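Local structure of transcriptional regulators (LACI-FAMILY TRANSCRIPTIONAL REGULATORY PROTEIN) (Corynebacterium glutamicum, 3GYB) at residues 111-115 against 116-120. The protein probably acts as a LacI-family transcription factor that binds regulatory DNA, with a periplasmic-binding-protein-like domain that binds a magnesium ion. Sequence-based numbering, arbitrary orientation.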
ATOM      1  N   LYS A 111     -24.552  -4.165 -11.030  1.00 14.49           N
ATOM      2  CA  LYS A 111     -25.938  -3.752 -10.860  1.00 15.03           C
ATOM      3  C   LYS A 111     -26.001  -2.284 -10.442  1.00 15.11           C
ATOM      4  O   LYS A 111     -26.900  -1.557 -10.856  1.00 16.69           O
ATOM      5  CB  LYS A 111     -26.624  -4.629  -9.808  1.00 17.15           C
ATOM      6  CG  LYS A 111     -28.103  -4.300  -9.577  1.00 20.87           C
ATOM      7  CD  LYS A 111     -28.927  -4.514 -10.836  1.00 25.15           C
ATOM      8  CE  LYS A 111     -30.409  -4.282 -10.574  1.00 26.49           C
ATOM      9  NZ  LYS A 111     -30.911  -5.130  -9.460  1.00 30.89           N
ATOM     10  N   HIS A 112     -25.041  -1.841  -9.632  1.00 13.92           N
ATOM     11  CA  HIS A 112     -25.026  -0.446  -9.195  1.00 15.19           C
ATOM     12  C   HIS A 112     -24.878   0.474 -10.403  1.00 14.81           C
ATOM     13  O   HIS A 112     -25.592   1.466 -10.529  1.00 14.97           O
ATOM     14  CB  HIS A 112     -23.879  -0.197  -8.208  1.00 14.26           C
ATOM     15  CG  HIS A 112     -23.831   1.204  -7.673  1.00 15.31           C
ATOM     16  ND1 HIS A 112     -24.880   1.776  -6.987  1.00 15.45           N
ATOM     17  CD2 HIS A 112     -22.850   2.137  -7.708  1.00 15.68           C
ATOM     18  CE1 HIS A 112     -24.549   3.001  -6.622  1.00 14.60           C
ATOM     19  NE2 HIS A 112     -23.321   3.245  -7.046  1.00 16.44           N
ATOM     20  N   LEU A 113     -23.945   0.143 -11.294  1.00 13.81           N
ATOM     21  CA  LEU A 113     -23.729   0.950 -12.487  1.00 14.44           C
ATOM     22  C   LEU A 113     -24.975   0.926 -13.368  1.00 13.56           C
ATOM     23  O   LEU A 113     -25.370   1.948 -13.927  1.00 13.39           O
ATOM     24  CB  LEU A 113     -22.515   0.431 -13.264  1.00 13.77           C
ATOM     25  CG  LEU A 113     -21.186   0.580 -12.517  1.00 13.06           C
ATOM     26  CD1 LEU A 113     -20.045   0.048 -13.388  1.00 12.62           C
ATOM     27  CD2 LEU A 113     -20.954   2.050 -12.178  1.00 13.24           C
ATOM     28  N   ILE A 114     -25.595  -0.243 -13.482  1.00 13.40           N
ATOM     29  CA  ILE A 114     -26.812  -0.382 -14.277  1.00 14.89           C
ATOM     30  C   ILE A 114     -27.942   0.442 -13.663  1.00 15.65           C
ATOM     31  O   ILE A 114     -28.646   1.166 -14.374  1.00 16.36           O
ATOM     32  CB  ILE A 114     -27.243  -1.859 -14.372  1.00 13.64           C
ATOM     33  CG1 ILE A 114     -26.219  -2.632 -15.206  1.00 15.34           C
ATOM     34  CG2 ILE A 114     -28.634  -1.974 -15.004  1.00 15.01           C
ATOM     35  CD1 ILE A 114     -26.439  -4.130 -15.196  1.00 13.45           C
ATOM     36  N   ASP A 115     -28.115   0.347 -12.347  1.00 15.82           N
ATOM     37  CA  ASP A 115     -29.171   1.112 -11.692  1.00 16.27           C
ATOM     38  C   ASP A 115     -28.907   2.615 -11.786  1.00 16.67           C
ATOM     39  O   ASP A 115     -29.831   3.416 -11.659  1.00 18.81           O
ATOM     40  CB  ASP A 115     -29.327   0.696 -10.226  1.00 18.23           C
ATOM     41  CG  ASP A 115     -29.990  -0.662 -10.071  1.00 21.68           C
ATOM     42  OD1 ASP A 115     -30.694  -1.092 -11.009  1.00 24.19           O
ATOM     43  OD2 ASP A 115     -29.817  -1.295  -9.009  1.00 25.00           O
ATOM     44  N   LEU A 116     -27.651   3.002 -12.010  1.00 16.25           N
ATOM     45  CA  LEU A 116     -27.316   4.422 -12.140  1.00 15.10           C
ATOM     46  C   LEU A 116     -27.604   4.942 -13.548  1.00 15.80           C
ATOM     47  O   LEU A 116     -27.421   6.128 -13.832  1.00 16.83           O
ATOM     48  CB  LEU A 116     -25.843   4.673 -11.791  1.00 16.15           C
ATOM     49  CG  LEU A 116     -25.486   4.690 -10.304  1.00 15.64           C
ATOM     50  CD1 LEU A 116     -23.975   4.712 -10.130  1.00 15.82           C
ATOM     51  CD2 LEU A 116     -26.112   5.910  -9.646  1.00 17.30           C
ATOM     52  N   GLY A 117     -28.037   4.051 -14.437  1.00 14.89           N
ATOM     53  CA  GLY A 117     -28.355   4.475 -15.791  1.00 15.27           C
ATOM     54  C   GLY A 117     -27.302   4.230 -16.856  1.00 15.61           C
ATOM     55  O   GLY A 117     -27.479   4.628 -18.009  1.00 16.63           O
ATOM     56  N   HIS A 118     -26.204   3.581 -16.485  1.00 14.54           N
ATOM     57  CA  HIS A 118     -25.143   3.295 -17.445  1.00 14.04           C
ATOM     58  C   HIS A 118     -25.476   2.027 -18.225  1.00 13.92           C
ATOM     59  O   HIS A 118     -26.002   1.069 -17.661  1.00 15.98           O
ATOM     60  CB  HIS A 118     -23.809   3.097 -16.717  1.00 13.95           C
ATOM     61  CG  HIS A 118     -23.302   4.327 -16.032  1.00 11.63           C
ATOM     62  ND1 HIS A 118     -22.589   5.306 -16.691  1.00 14.53           N
ATOM     63  CD2 HIS A 118     -23.425   4.748 -14.750  1.00 14.52           C
ATOM     64  CE1 HIS A 118     -22.295   6.277 -15.843  1.00 14.62           C
ATOM     65  NE2 HIS A 118     -22.789   5.962 -14.659  1.00 13.90           N
ATOM     66  N   THR A 119     -25.176   2.024 -19.522  1.00 13.93           N
ATOM     67  CA  THR A 119     -25.413   0.849 -20.353  1.00 16.15           C
ATOM     68  C   THR A 119     -24.102   0.407 -20.998  1.00 15.16           C
ATOM     69  O   THR A 119     -23.838  -0.788 -21.114  1.00 17.28           O
ATOM     70  CB  THR A 119     -26.476   1.115 -21.442  1.00 16.71           C
ATOM     71  OG1 THR A 119     -26.168   2.329 -22.136  1.00 19.99           O
ATOM     72  CG2 THR A 119     -27.857   1.218 -20.808  1.00 18.56           C
ATOM     73  N   HIS A 120     -23.287   1.369 -21.417  1.00 15.09           N
ATOM     74  CA  HIS A 120     -21.986   1.058 -22.006  1.00 14.49           C
ATOM     75  C   HIS A 120     -21.002   0.950 -20.849  1.00 14.22           C
ATOM     76  O   HIS A 120     -20.259   1.884 -20.542  1.00 13.35           O
ATOM     77  CB  HIS A 120     -21.570   2.155 -22.986  1.00 16.15           C
ATOM     78  CG  HIS A 120     -22.372   2.151 -24.250  1.00 19.49           C
ATOM     79  ND1 HIS A 120     -22.311   1.118 -25.161  1.00 20.30           N
ATOM     80  CD2 HIS A 120     -23.291   3.022 -24.729  1.00 21.80           C
ATOM     81  CE1 HIS A 120     -23.162   1.350 -26.144  1.00 23.27           C
ATOM     82  NE2 HIS A 120     -23.770   2.498 -25.907  1.00 22.74           N
TER
HETATM   83  O   HOH W   1     -28.738   1.034 -17.249  1.00 16.87           O
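Leu-116 folds back over the last turn of the helix and lays its side chain against His-112, four residues earlier. Its CB stands equally close to the carbonyl oxygens of His-112 and Leu-113. With CG anti to the carbonyl carbon (chi1 -77°), the chain runs back along the helix: CG lies 3.2 Å from His-112 O, and CD1 reaches over one face of the imidazole. That methyl forms a CH-pi contact, 3.8 Å from the centroid of the His-112 ring but offset toward its rim, where NE2 of His-112 is the atom nearest to CD1. At the same turn the chain ends its helix in a Schellman motif, a worked example of a helix ending at a glycine, whose lack of CB suits the positive phi. Gly-117 (phi 99°) turns the backbone so that His-118 N donates to Leu-113 O over 3.1 Å, while Gly-117 N bonds Ile-114 O at 2.9 Å, approaching from above the carbonyl plane. Leu-116 N makes two weak bonds within the turn, to His-112 O and Leu-113 O. A water donates to both Ile-114 O and His-118 O, bridging the last helical turn to the loop that leaves it. The His-118 ring presents its edge to Leu-113 O, with CD2 of His-118 3.5 Å from that oxygen; ND1 is hydrogen-bonded to Thr-178 OG1 and NE2 to Ala-270 O, two bonds that probably fix the rotation of the ring. The turn thus joins helix 102-115 to strand 121-124, with Leu-113 packed on strands 121-124, 179-182 and 207-211 and His-118 on the latter two.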